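Thermosome subunit (PDB 3AQ1) probably acts as an ATP-dependent group II chaperonin that binds unfolded proteins and assists their folding. Local coordinates at residues E56-A61 and E461-I466; E62-K67 and T72-G77; L371-Y376 and L386-F391; A394-P399 and D412-L417; S419-E422 and N427-L430. All blocks are in the same frame, centred on the assembly; numbering follows the deposited sequence.

In the fold
All five contacts lie at one end of the elongated monomer, in the equatorial domain. Interaction 1 closes the longest loop, joining helix 45-65 near the start of the model to helix 449-467 near its end. The other four are nested inside that loop and follow one another along the chain. Interactions 1 and 2 share helix 45-65, and their centres are about 9 Å apart. Interaction 3 touches both through helix 383-394, which leads into helix 397-405 of interaction 4. Interactions 4 and 5 share helix 410-422, again with centres about 9 Å apart. Segments from both ends of the chain thus pack together in a mainly helical domain.

Interaction 1: E56-A61 and E461-I466; sequences ELLSKA and EATVMI
The hydroxyl OG1 of Thr463 rests against Leu57 CB at 3.6 Å and is hydrogen-bonded to Ala459 O, one turn back in its own helix. It also makes a weak hydrogen bond to Ser54 OG on the facing helix. Thr463 chi1 (-69°) sets OG1 beside the backbone N and turns CG2 toward helix 45-65. From there Thr463 CG2 lies 3.9 Å from Leu57 CB and 4.1 Å from Leu58 N. The Thr463 and Leu57 side chains cross at about a right angle.

The two helix segments run in roughly the same direction, 36° apart, with axes 9.5 Å from each other at their closest. They are the first and last helices of the modelled chain, and their meeting brings together the two chain ends that both contribute to the chaperonin equatorial domain. With an alanine at Thr463, Ser54 would probably lose its weak link across the helices, and a gap would be likely to open beside Leu57 CB.

Further along, Leu58 reaches over with both methyl groups. Leu58 CD1 meets Ile466 CD1 at 4.0 Å, and Leu58 CD2 meets Ile466 CG2 at the same distance. This second pair lies toward the solvent side, whereas Leu57 and Thr463 are buried. Helix 71-92 adjoins the buried pair: Tyr78 touches Thr463, and its OH is hydrogen-bonded to Leu57 O.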
# COMPACT_ATOMS: atom_id res chain seq x y z
N GLU A 56 12.56 0.14 26.69
CA GLU A 56 11.81 0.35 27.90
C GLU A 56 11.41 -0.95 28.57
O GLU A 56 11.47 -1.08 29.79
CB GLU A 56 10.55 1.16 27.58
CG GLU A 56 10.06 1.97 28.73
CD GLU A 56 11.15 2.85 29.29
OE1 GLU A 56 12.04 3.27 28.50
OE2 GLU A 56 11.12 3.10 30.51
N LEU A 57 10.98 -1.92 27.76
CA LEU A 57 10.57 -3.20 28.30
C LEU A 57 11.77 -3.91 28.90
O LEU A 57 11.68 -4.48 29.99
CB LEU A 57 9.94 -4.07 27.21
CG LEU A 57 8.54 -3.63 26.77
CD1 LEU A 57 8.06 -4.37 25.51
CD2 LEU A 57 7.56 -3.78 27.91
N LEU A 58 12.90 -3.84 28.19
CA LEU A 58 14.14 -4.46 28.67
C LEU A 58 14.56 -3.92 30.00
O LEU A 58 14.72 -4.67 30.95
CB LEU A 58 15.29 -4.26 27.70
CG LEU A 58 15.57 -5.48 26.85
CD1 LEU A 58 16.67 -5.17 25.84
CD2 LEU A 58 15.92 -6.67 27.72
N SER A 59 14.76 -2.61 30.06
CA SER A 59 15.27 -1.99 31.26
C SER A 59 14.33 -2.30 32.43
O SER A 59 14.79 -2.59 33.54
CB SER A 59 15.48 -0.49 31.06
OG SER A 59 14.46 0.28 31.67
N LYS A 60 13.03 -2.26 32.18
CA LYS A 60 12.09 -2.62 33.23
C LYS A 60 12.21 -4.09 33.62
O LYS A 60 11.98 -4.46 34.76
CB LYS A 60 10.64 -2.24 32.87
CG LYS A 60 10.36 -0.74 33.02
CD LYS A 60 8.87 -0.46 33.11
CE LYS A 60 8.60 1.02 33.35
NZ LYS A 60 9.40 1.84 32.40
N ALA A 61 12.60 -4.94 32.68
CA ALA A 61 12.82 -6.34 33.01
C ALA A 61 14.09 -6.50 33.86
O ALA A 61 14.13 -7.32 34.78
CB ALA A 61 12.88 -7.21 31.76
N GLU A 461 8.48 -9.42 21.26
CA GLU A 461 9.25 -10.57 20.76
C GLU A 461 10.76 -10.36 20.83
O GLU A 461 11.51 -11.31 21.05
CB GLU A 461 8.87 -10.91 19.32
CG GLU A 461 7.47 -11.48 19.14
CD GLU A 461 7.27 -12.81 19.80
OE1 GLU A 461 8.26 -13.38 20.32
OE2 GLU A 461 6.12 -13.30 19.82
N ALA A 462 11.19 -9.13 20.63
CA ALA A 462 12.61 -8.80 20.68
C ALA A 462 13.12 -8.81 22.11
O ALA A 462 14.24 -9.25 22.38
CB ALA A 462 12.85 -7.43 20.06
N THR A 463 12.28 -8.31 23.01
CA THR A 463 12.64 -8.22 24.42
C THR A 463 12.68 -9.61 25.01
O THR A 463 13.63 -9.98 25.70
CB THR A 463 11.60 -7.38 25.18
OG1 THR A 463 11.71 -6.03 24.76
CG2 THR A 463 11.83 -7.45 26.67
N VAL A 464 11.66 -10.39 24.71
CA VAL A 464 11.56 -11.75 25.21
C VAL A 464 12.66 -12.63 24.64
O VAL A 464 13.21 -13.48 25.33
CB VAL A 464 10.19 -12.34 24.89
CG1 VAL A 464 10.26 -13.84 24.79
CG2 VAL A 464 9.19 -11.89 25.96
N MET A 465 13.00 -12.42 23.38
CA MET A 465 14.05 -13.22 22.77
C MET A 465 15.38 -12.97 23.48
O MET A 465 16.19 -13.87 23.67
CB MET A 465 14.15 -12.88 21.28
CG MET A 465 15.37 -13.45 20.61
SD MET A 465 14.99 -13.94 18.93
CE MET A 465 14.04 -12.52 18.41
N ILE A 466 15.59 -11.73 23.89
CA ILE A 466 16.80 -11.34 24.60
C ILE A 466 16.83 -11.84 26.05
O ILE A 466 17.89 -12.13 26.59
CB ILE A 466 16.93 -9.81 24.58
CG1 ILE A 466 17.18 -9.34 23.15
CG2 ILE A 466 18.00 -9.33 25.57
CD1 ILE A 466 17.54 -7.89 23.03

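Interaction 2: E62-K67 and T72-G77; sequences EELIMK and TIISEG
Ile74 reaches toward Leu64 and Ile65 with an extended arm: CG1 sits beside the backbone N (chi1 -64°), and CD1 continues outward with chi2 at 168°. The terminal methyl is thereby carried away from its own helix and meets both neighbours. Ile74 CD1 lies 3.7 Å from Ile65 CG1 and 3.8 Å from Leu64 CB. Leu64 thus receives it at the base of its side chain, and Ile65 midway along its longer branch. The Ile65 and Ile74 side chains cross at about a right angle.

The contact ties the last turn of helix 45-65 to the first turns of helix 71-92. These helices follow each other in the equatorial domain, joined by a short connection in which Met66 is the first residue to leave the helical conformation. Ile74 also touches Val69 in that connection, so one side chain bridges the helix end and the turn.

Leu64 and Ile74 are buried, while Ile65 lies nearer the surface. Leu467 of helix 449-467 packs on Ile74 as well. Leu64 turns its branches to helix 383-394, where Leu64 CD1 is 3.8 Å from Ala387 CA and Leu64 CD2 is 3.9 Å from Lys390 CG.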
# COMPACT_ATOMS: atom_id res chain seq x y z
N GLU A 62 15.11 -5.73 33.54
CA GLU A 62 16.37 -5.83 34.27
C GLU A 62 16.16 -5.31 35.69
O GLU A 62 16.75 -5.83 36.64
CB GLU A 62 17.53 -5.15 33.51
CG GLU A 62 18.19 -6.12 32.48
CD GLU A 62 19.00 -5.45 31.37
OE1 GLU A 62 19.11 -4.20 31.37
OE2 GLU A 62 19.53 -6.17 30.49
N GLU A 63 15.30 -4.31 35.85
CA GLU A 63 14.85 -3.91 37.18
C GLU A 63 14.18 -5.08 37.91
O GLU A 63 14.63 -5.48 38.98
CB GLU A 63 13.88 -2.73 37.10
CG GLU A 63 14.49 -1.43 36.61
CD GLU A 63 13.48 -0.29 36.59
OE1 GLU A 63 12.25 -0.57 36.63
OE2 GLU A 63 13.92 0.88 36.54
N LEU A 64 13.11 -5.62 37.32
CA LEU A 64 12.36 -6.74 37.92
C LEU A 64 13.21 -7.98 38.24
O LEU A 64 12.78 -8.85 39.00
CB LEU A 64 11.19 -7.17 37.04
CG LEU A 64 9.98 -6.25 36.84
CD1 LEU A 64 8.83 -7.06 36.27
CD2 LEU A 64 9.59 -5.55 38.13
N ILE A 65 14.39 -8.07 37.64
CA ILE A 65 15.27 -9.19 37.92
C ILE A 65 16.14 -8.88 39.14
O ILE A 65 16.26 -9.70 40.06
CB ILE A 65 16.13 -9.54 36.69
CG1 ILE A 65 15.24 -10.12 35.59
CG2 ILE A 65 17.21 -10.53 37.03
CD1 ILE A 65 16.02 -10.54 34.36
N MET A 66 16.71 -7.68 39.17
CA MET A 66 17.46 -7.23 40.34
C MET A 66 16.55 -7.08 41.57
O MET A 66 16.98 -6.57 42.60
CB MET A 66 18.17 -5.91 40.04
CG MET A 66 19.40 -6.05 39.17
SD MET A 66 19.97 -4.43 38.62
CE MET A 66 21.53 -4.85 37.85
N LYS A 67 15.30 -7.52 41.44
CA LYS A 67 14.34 -7.52 42.55
C LYS A 67 13.84 -8.92 42.88
O LYS A 67 13.00 -9.09 43.76
CB LYS A 67 13.14 -6.62 42.26
CG LYS A 67 13.28 -5.17 42.71
CD LYS A 67 11.93 -4.46 42.75
CE LYS A 67 10.95 -5.20 43.66
NZ LYS A 67 9.68 -4.46 43.87
N THR A 72 12.01 -15.87 33.31
CA THR A 72 11.10 -16.57 32.41
C THR A 72 9.64 -16.20 32.65
O THR A 72 8.83 -16.23 31.72
CB THR A 72 11.33 -18.08 32.52
OG1 THR A 72 12.50 -18.41 31.76
CG2 THR A 72 10.14 -18.85 31.99
N ILE A 73 9.33 -15.82 33.88
CA ILE A 73 8.01 -15.33 34.26
C ILE A 73 7.72 -13.99 33.60
O ILE A 73 6.61 -13.75 33.11
CB ILE A 73 7.88 -15.17 35.80
CG1 ILE A 73 7.76 -16.53 36.48
CG2 ILE A 73 6.69 -14.29 36.16
CD1 ILE A 73 7.80 -16.47 38.01
N ILE A 74 8.72 -13.11 33.59
CA ILE A 74 8.62 -11.81 32.93
C ILE A 74 8.26 -11.97 31.46
O ILE A 74 7.38 -11.27 30.96
CB ILE A 74 9.94 -11.02 33.03
CG1 ILE A 74 10.25 -10.68 34.48
CG2 ILE A 74 9.86 -9.74 32.20
CD1 ILE A 74 11.64 -10.16 34.71
N SER A 75 8.92 -12.90 30.78
CA SER A 75 8.65 -13.18 29.37
C SER A 75 7.20 -13.55 29.10
O SER A 75 6.59 -13.01 28.17
CB SER A 75 9.55 -14.30 28.86
OG SER A 75 10.91 -13.97 29.02
N GLU A 76 6.65 -14.47 29.89
CA GLU A 76 5.25 -14.85 29.70
C GLU A 76 4.31 -13.71 30.05
O GLU A 76 3.32 -13.49 29.34
CB GLU A 76 4.91 -16.11 30.49
CG GLU A 76 5.31 -17.38 29.77
CD GLU A 76 6.08 -18.34 30.66
OE1 GLU A 76 5.52 -18.79 31.68
OE2 GLU A 76 7.24 -18.65 30.33
N GLY A 77 4.62 -12.99 31.12
CA GLY A 77 3.87 -11.79 31.47
C GLY A 77 3.81 -10.79 30.33
O GLY A 77 2.74 -10.30 29.96

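Interaction 3: L371-Y376 and L386-F391; sequences LRLSEY and LAVSKF
The segments holding Leu373 and Val388 run almost antiparallel, at 171°, with their helix axes 8.5 Å apart at the closest point. Leu373 stands at the middle of the contact. Its CG lies anti to the backbone N (chi1 -171°), which leads the branch across to the other helix. Its two methyl groups then divide the work. Leu373 CD1 and Leu373 CG meet Val388 CG1, each at 4.2 Å. Leu373 CD2 reaches Phe391 CD1 at 3.8 Å, with an oblique approach to the ring. The Leu373 and Val388 side chains cross at about a right angle.

Helices 364-378 and 383-394 are joined by a short turn and form an antiparallel helical hairpin in the equatorial domain. The groups that touch between its two arms are aliphatic and aromatic carbons.

Val388 CG1 is shared. Besides Leu373, Val388 CG1 meets the edge of the Tyr376 ring, near the ring plane, 4.4 Å from Tyr376 CD2. One methyl group thus sits between a leucine and a tyrosine a turn apart. Helix 71-92 runs past the same side of the hairpin: Lys84 touches Leu373 and Tyr376, and Ala81 touches Phe391. Phe391 also packs on Leu57 of helix 45-65.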
# COMPACT_ATOMS: atom_id res chain seq x y z
N LEU A 371 -3.37 2.75 30.30
CA LEU A 371 -4.41 2.88 31.32
C LEU A 371 -5.19 1.58 31.49
O LEU A 371 -5.30 1.05 32.60
CB LEU A 371 -5.35 4.02 30.97
CG LEU A 371 -6.59 4.11 31.85
CD1 LEU A 371 -6.22 4.67 33.22
CD2 LEU A 371 -7.66 4.97 31.19
N ARG A 372 -5.73 1.05 30.40
CA ARG A 372 -6.56 -0.14 30.48
C ARG A 372 -5.76 -1.38 30.81
O ARG A 372 -6.32 -2.39 31.22
CB ARG A 372 -7.29 -0.36 29.17
CG ARG A 372 -8.31 0.69 28.86
CD ARG A 372 -8.70 0.60 27.40
NE ARG A 372 -9.72 1.57 27.05
CZ ARG A 372 -10.99 1.26 26.83
NH1 ARG A 372 -11.38 -0.01 26.92
NH2 ARG A 372 -11.86 2.20 26.51
N LEU A 373 -4.46 -1.32 30.62
CA LEU A 373 -3.65 -2.50 30.88
C LEU A 373 -3.17 -2.47 32.32
O LEU A 373 -2.77 -3.49 32.87
CB LEU A 373 -2.48 -2.58 29.90
CG LEU A 373 -1.68 -3.88 29.91
CD1 LEU A 373 -2.59 -5.04 29.55
CD2 LEU A 373 -0.49 -3.79 28.97
N SER A 374 -3.20 -1.29 32.93
CA SER A 374 -2.89 -1.14 34.34
C SER A 374 -4.11 -1.54 35.16
O SER A 374 -3.99 -1.95 36.31
CB SER A 374 -2.47 0.29 34.68
OG SER A 374 -1.08 0.47 34.50
N GLU A 375 -5.28 -1.41 34.55
CA GLU A 375 -6.51 -1.90 35.16
C GLU A 375 -6.48 -3.43 35.14
O GLU A 375 -6.79 -4.08 36.15
CB GLU A 375 -7.74 -1.36 34.43
CG GLU A 375 -8.44 -0.22 35.15
CD GLU A 375 -9.00 0.84 34.21
OE1 GLU A 375 -8.77 0.74 32.99
OE2 GLU A 375 -9.66 1.78 34.69
N TYR A 376 -6.10 -3.99 34.00
CA TYR A 376 -5.95 -5.44 33.86
C TYR A 376 -4.95 -5.96 34.89
O TYR A 376 -5.22 -6.93 35.59
CB TYR A 376 -5.49 -5.79 32.45
CG TYR A 376 -5.54 -7.27 32.11
CD1 TYR A 376 -6.75 -7.93 31.97
CD2 TYR A 376 -4.37 -8.00 31.92
CE1 TYR A 376 -6.80 -9.28 31.66
CE2 TYR A 376 -4.41 -9.35 31.60
CZ TYR A 376 -5.63 -9.99 31.47
OH TYR A 376 -5.69 -11.33 31.16
N LEU A 386 3.25 -7.97 38.36
CA LEU A 386 4.31 -6.97 38.30
C LEU A 386 4.79 -6.79 36.86
O LEU A 386 4.98 -5.67 36.40
CB LEU A 386 5.48 -7.37 39.21
CG LEU A 386 5.42 -6.74 40.60
CD1 LEU A 386 6.20 -7.55 41.65
CD2 LEU A 386 5.88 -5.28 40.56
N ALA A 387 4.94 -7.91 36.15
CA ALA A 387 5.45 -7.92 34.78
C ALA A 387 4.52 -7.20 33.81
O ALA A 387 4.96 -6.36 33.03
CB ALA A 387 5.68 -9.35 34.33
N VAL A 388 3.24 -7.55 33.86
CA VAL A 388 2.24 -6.92 33.00
C VAL A 388 2.07 -5.45 33.37
O VAL A 388 1.90 -4.59 32.50
CB VAL A 388 0.90 -7.65 33.09
CG1 VAL A 388 -0.19 -6.82 32.46
CG2 VAL A 388 1.01 -8.99 32.39
N SER A 389 2.12 -5.16 34.66
CA SER A 389 2.06 -3.80 35.14
C SER A 389 3.21 -2.99 34.53
O SER A 389 3.02 -1.85 34.10
CB SER A 389 2.12 -3.78 36.67
OG SER A 389 1.88 -2.48 37.17
N LYS A 390 4.40 -3.57 34.51
CA LYS A 390 5.57 -2.88 33.98
C LYS A 390 5.46 -2.69 32.47
O LYS A 390 5.95 -1.71 31.92
CB LYS A 390 6.86 -3.60 34.35
CG LYS A 390 7.32 -3.36 35.79
CD LYS A 390 7.81 -1.92 35.99
CE LYS A 390 8.32 -1.67 37.41
NZ LYS A 390 9.02 -0.35 37.51
N PHE A 391 4.79 -3.63 31.79
CA PHE A 391 4.56 -3.49 30.36
C PHE A 391 3.70 -2.25 30.16
O PHE A 391 4.10 -1.31 29.46
CB PHE A 391 3.86 -4.74 29.80
CG PHE A 391 3.89 -4.84 28.29
CD1 PHE A 391 3.01 -4.13 27.51
CD2 PHE A 391 4.77 -5.68 27.66
CE1 PHE A 391 3.02 -4.25 26.12
CE2 PHE A 391 4.79 -5.80 26.27
CZ PHE A 391 3.91 -5.08 25.51

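Interaction 4: A394-P399 and D412-L417; sequences ALEVIP and DIMVEL
Met414 is bent twice, and this shape lets it meet Glu396 and Pro399 at once. Its chi2 (-45°) and chi3 (-60°) both bend the chain. SD faces the proline while CE swings alongside the glutamate. Met414 CE lies 3.9 Å from Glu396 CG, 3.6 Å from Glu396 CD and 3.4 Å from Glu396 OE2. The methyl therefore touches both the aliphatic part of the extended glutamate chain and its carboxylate, and the two side chains cross obliquely. This is a van der Waals contact; the charge of Glu396 is met outside the two segments, by a salt bridge from its OE1 to Arg418 NH2. Arg418 is the residue directly after Leu417, and it should hold the carboxylate beside the methionine.

One atom back from that methyl, Met414 SD rests on Pro399 CB at 3.7 Å. Leu417, one turn further along its helix, brings CD1 to Pro399 CB at 4.1 Å. Pro399 thus offers one ring carbon to two side chains of the facing helix. The proline lies in the first turn of helix 397-405, where its lack of an N-H costs no helical bond.

The 394-399 segment carries the chain from helix 383-394 through a type I turn into helix 397-405, and the contact fastens this bend to helix 410-422 within the chaperonin equatorial domain. Helix 364-378 lies alongside, with Ser370 against Glu396 and Val367 against Pro399. Strand 437-439 covers the other partner, Val437 touching Leu417.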
# COMPACT_ATOMS: atom_id res chain seq x y z
N ALA A 394 5.60 0.85 30.29
CA ALA A 394 6.55 1.11 29.23
C ALA A 394 5.87 1.83 28.08
O ALA A 394 6.47 2.68 27.40
CB ALA A 394 7.18 -0.18 28.75
N LEU A 395 4.60 1.49 27.86
CA LEU A 395 3.82 2.08 26.78
C LEU A 395 3.89 3.61 26.77
O LEU A 395 4.01 4.23 25.71
CB LEU A 395 2.38 1.61 26.87
CG LEU A 395 2.27 0.15 26.43
CD1 LEU A 395 0.85 -0.37 26.55
CD2 LEU A 395 2.80 0.00 24.99
N GLU A 396 3.84 4.23 27.94
CA GLU A 396 3.83 5.68 28.03
C GLU A 396 5.15 6.31 27.65
O GLU A 396 5.30 7.52 27.69
CB GLU A 396 3.41 6.15 29.41
CG GLU A 396 1.95 5.88 29.71
CD GLU A 396 1.51 6.43 31.06
OE1 GLU A 396 2.31 6.37 32.05
OE2 GLU A 396 0.36 6.90 31.13
N VAL A 397 6.11 5.49 27.26
CA VAL A 397 7.39 6.02 26.83
C VAL A 397 7.23 6.67 25.45
O VAL A 397 7.98 7.58 25.10
CB VAL A 397 8.47 4.93 26.78
CG1 VAL A 397 8.27 4.00 25.56
CG2 VAL A 397 9.83 5.57 26.75
N ILE A 398 6.25 6.21 24.69
CA ILE A 398 5.98 6.75 23.36
C ILE A 398 5.51 8.20 23.42
O ILE A 398 6.10 9.07 22.79
CB ILE A 398 4.97 5.86 22.54
CG1 ILE A 398 5.69 4.68 21.88
CG2 ILE A 398 4.33 6.65 21.44
CD1 ILE A 398 6.37 3.76 22.84
N PRO A 399 4.44 8.48 24.18
CA PRO A 399 3.99 9.88 24.32
C PRO A 399 5.07 10.74 24.97
O PRO A 399 5.20 11.91 24.61
CB PRO A 399 2.81 9.79 25.28
CG PRO A 399 2.50 8.36 25.42
CD PRO A 399 3.73 7.59 25.11
N ASP A 412 3.87 17.82 32.02
CA ASP A 412 2.70 18.60 31.65
C ASP A 412 1.79 17.83 30.70
O ASP A 412 0.58 17.77 30.91
CB ASP A 412 3.13 19.91 31.00
CG ASP A 412 3.24 21.04 32.00
OD1 ASP A 412 3.33 20.73 33.21
OD2 ASP A 412 3.24 22.22 31.59
N ILE A 413 2.39 17.25 29.65
CA ILE A 413 1.64 16.53 28.63
C ILE A 413 1.01 15.24 29.15
O ILE A 413 -0.13 14.92 28.80
CB ILE A 413 2.52 16.17 27.42
CG1 ILE A 413 3.14 17.43 26.79
CG2 ILE A 413 1.72 15.36 26.41
CD1 ILE A 413 2.12 18.38 26.28
N MET A 414 1.75 14.51 29.98
CA MET A 414 1.27 13.24 30.53
C MET A 414 0.12 13.42 31.51
O MET A 414 -0.84 12.64 31.53
CB MET A 414 2.41 12.44 31.18
CG MET A 414 3.37 11.78 30.18
SD MET A 414 2.54 10.93 28.81
CE MET A 414 1.56 9.72 29.69
N VAL A 415 0.22 14.46 32.34
CA VAL A 415 -0.87 14.79 33.24
C VAL A 415 -2.11 15.03 32.41
O VAL A 415 -3.16 14.44 32.64
CB VAL A 415 -0.52 16.04 34.06
CG1 VAL A 415 -1.77 16.68 34.68
CG2 VAL A 415 0.52 15.69 35.12
N GLU A 416 -1.98 15.88 31.40
CA GLU A 416 -3.11 16.25 30.57
C GLU A 416 -3.64 15.05 29.76
O GLU A 416 -4.85 14.92 29.58
CB GLU A 416 -2.74 17.44 29.69
CG GLU A 416 -3.80 17.86 28.70
CD GLU A 416 -5.07 18.32 29.38
OE1 GLU A 416 -5.06 18.41 30.63
OE2 GLU A 416 -6.08 18.57 28.68
N LEU A 417 -2.75 14.17 29.30
CA LEU A 417 -3.20 12.98 28.57
C LEU A 417 -3.93 12.00 29.49
O LEU A 417 -4.97 11.45 29.11
CB LEU A 417 -2.06 12.27 27.82
CG LEU A 417 -1.54 13.02 26.60
CD1 LEU A 417 -0.31 12.37 26.01
CD2 LEU A 417 -2.62 13.20 25.54

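Interaction 5: S419-E422 and N427-L430; sequences SQHE and NAGL
His421 donates a hydrogen bond from NE2 to Ala428 O, with a length of 2.7 Å and an N-H...O angle of 156°. It joins the end of helix 410-422 to the first strand of the small antiparallel hairpin 428-430 and 437-439 in the equatorial domain. The acceptor lies in the plane of the imidazole ring, at its edge. The ring nitrogen in turn lies in the carbonyl plane, on a lone pair, with a C=O...N angle of 133°. Both flat groups are thus well aligned for the bond.

Ala428 CB completes the first shell. It points to the helix, and Ala428 CB lies 3.8 Å from His421 NE2. Gln420 also touches this methyl, with CB at 3.9 Å and NE2 at 3.7 Å from Ala428 CB.

Further out, Glu368 OE1 of helix 364-378 is hydrogen-bonded to His421 ND1. The ring is therefore held at both nitrogens, which fixes its rotation, and the nearby carboxylate may favour a positively charged imidazole. With a phenylalanine in its place, Ala428 O and Glu368 OE1 would probably both be left without this hydrogen-bonding partner. Ser364 and Val367 of the same helix pack on the histidine. The strand is placed by backbone bonds of Gly429 with Val438 and of Leu430 with Gly362. In the connecting turn, Asn425 OD1 is hydrogen-bonded to Gln420 NE2.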
# COMPACT_ATOMS: atom_id res chain seq x y z
N SER A 419 -5.51 12.76 32.28
CA SER A 419 -6.76 13.37 32.67
C SER A 419 -7.79 13.11 31.58
O SER A 419 -8.83 12.50 31.82
CB SER A 419 -6.58 14.87 32.90
OG SER A 419 -7.83 15.55 32.92
N GLN A 420 -7.48 13.53 30.36
CA GLN A 420 -8.41 13.37 29.27
C GLN A 420 -8.79 11.91 28.97
O GLN A 420 -9.95 11.60 28.72
CB GLN A 420 -7.92 14.09 28.02
CG GLN A 420 -8.22 15.56 28.08
CD GLN A 420 -8.23 16.19 26.71
OE1 GLN A 420 -7.48 17.13 26.45
NE2 GLN A 420 -9.07 15.67 25.82
N HIS A 421 -7.82 11.01 29.03
CA HIS A 421 -8.14 9.60 28.82
C HIS A 421 -8.95 8.99 29.96
O HIS A 421 -9.95 8.30 29.71
CB HIS A 421 -6.89 8.80 28.50
CG HIS A 421 -6.50 8.87 27.06
ND1 HIS A 421 -6.75 7.84 26.17
CD2 HIS A 421 -5.94 9.86 26.33
CE1 HIS A 421 -6.33 8.19 24.97
NE2 HIS A 421 -5.84 9.41 25.04
N GLU A 422 -8.54 9.24 31.20
CA GLU A 422 -9.30 8.84 32.37
C GLU A 422 -10.75 9.30 32.25
O GLU A 422 -11.66 8.63 32.72
CB GLU A 422 -8.69 9.42 33.65
CG GLU A 422 -7.38 8.77 34.09
CD GLU A 422 -6.66 9.57 35.17
OE1 GLU A 422 -7.20 10.60 35.66
OE2 GLU A 422 -5.53 9.16 35.52
N ASN A 427 -9.41 9.68 21.72
CA ASN A 427 -8.62 10.27 20.65
C ASN A 427 -7.68 11.37 21.12
O ASN A 427 -7.08 12.06 20.30
CB ASN A 427 -9.53 10.85 19.56
CG ASN A 427 -10.56 9.86 19.05
OD1 ASN A 427 -10.32 8.65 19.01
ND2 ASN A 427 -11.71 10.37 18.64
N ALA A 428 -7.56 11.54 22.43
CA ALA A 428 -6.71 12.60 22.96
C ALA A 428 -5.23 12.27 22.84
O ALA A 428 -4.75 11.32 23.46
CB ALA A 428 -7.08 12.89 24.38
N GLY A 429 -4.51 13.05 22.05
CA GLY A 429 -3.07 12.87 21.91
C GLY A 429 -2.34 14.19 21.71
O GLY A 429 -2.96 15.25 21.53
N LEU A 430 -1.01 14.13 21.75
CA LEU A 430 -0.21 15.34 21.61
C LEU A 430 -0.12 15.79 20.16
O LEU A 430 0.29 15.03 19.29
CB LEU A 430 1.19 15.14 22.20
CG LEU A 430 2.15 16.33 22.02
CD1 LEU A 430 1.54 17.62 22.54
CD2 LEU A 430 3.51 16.06 22.68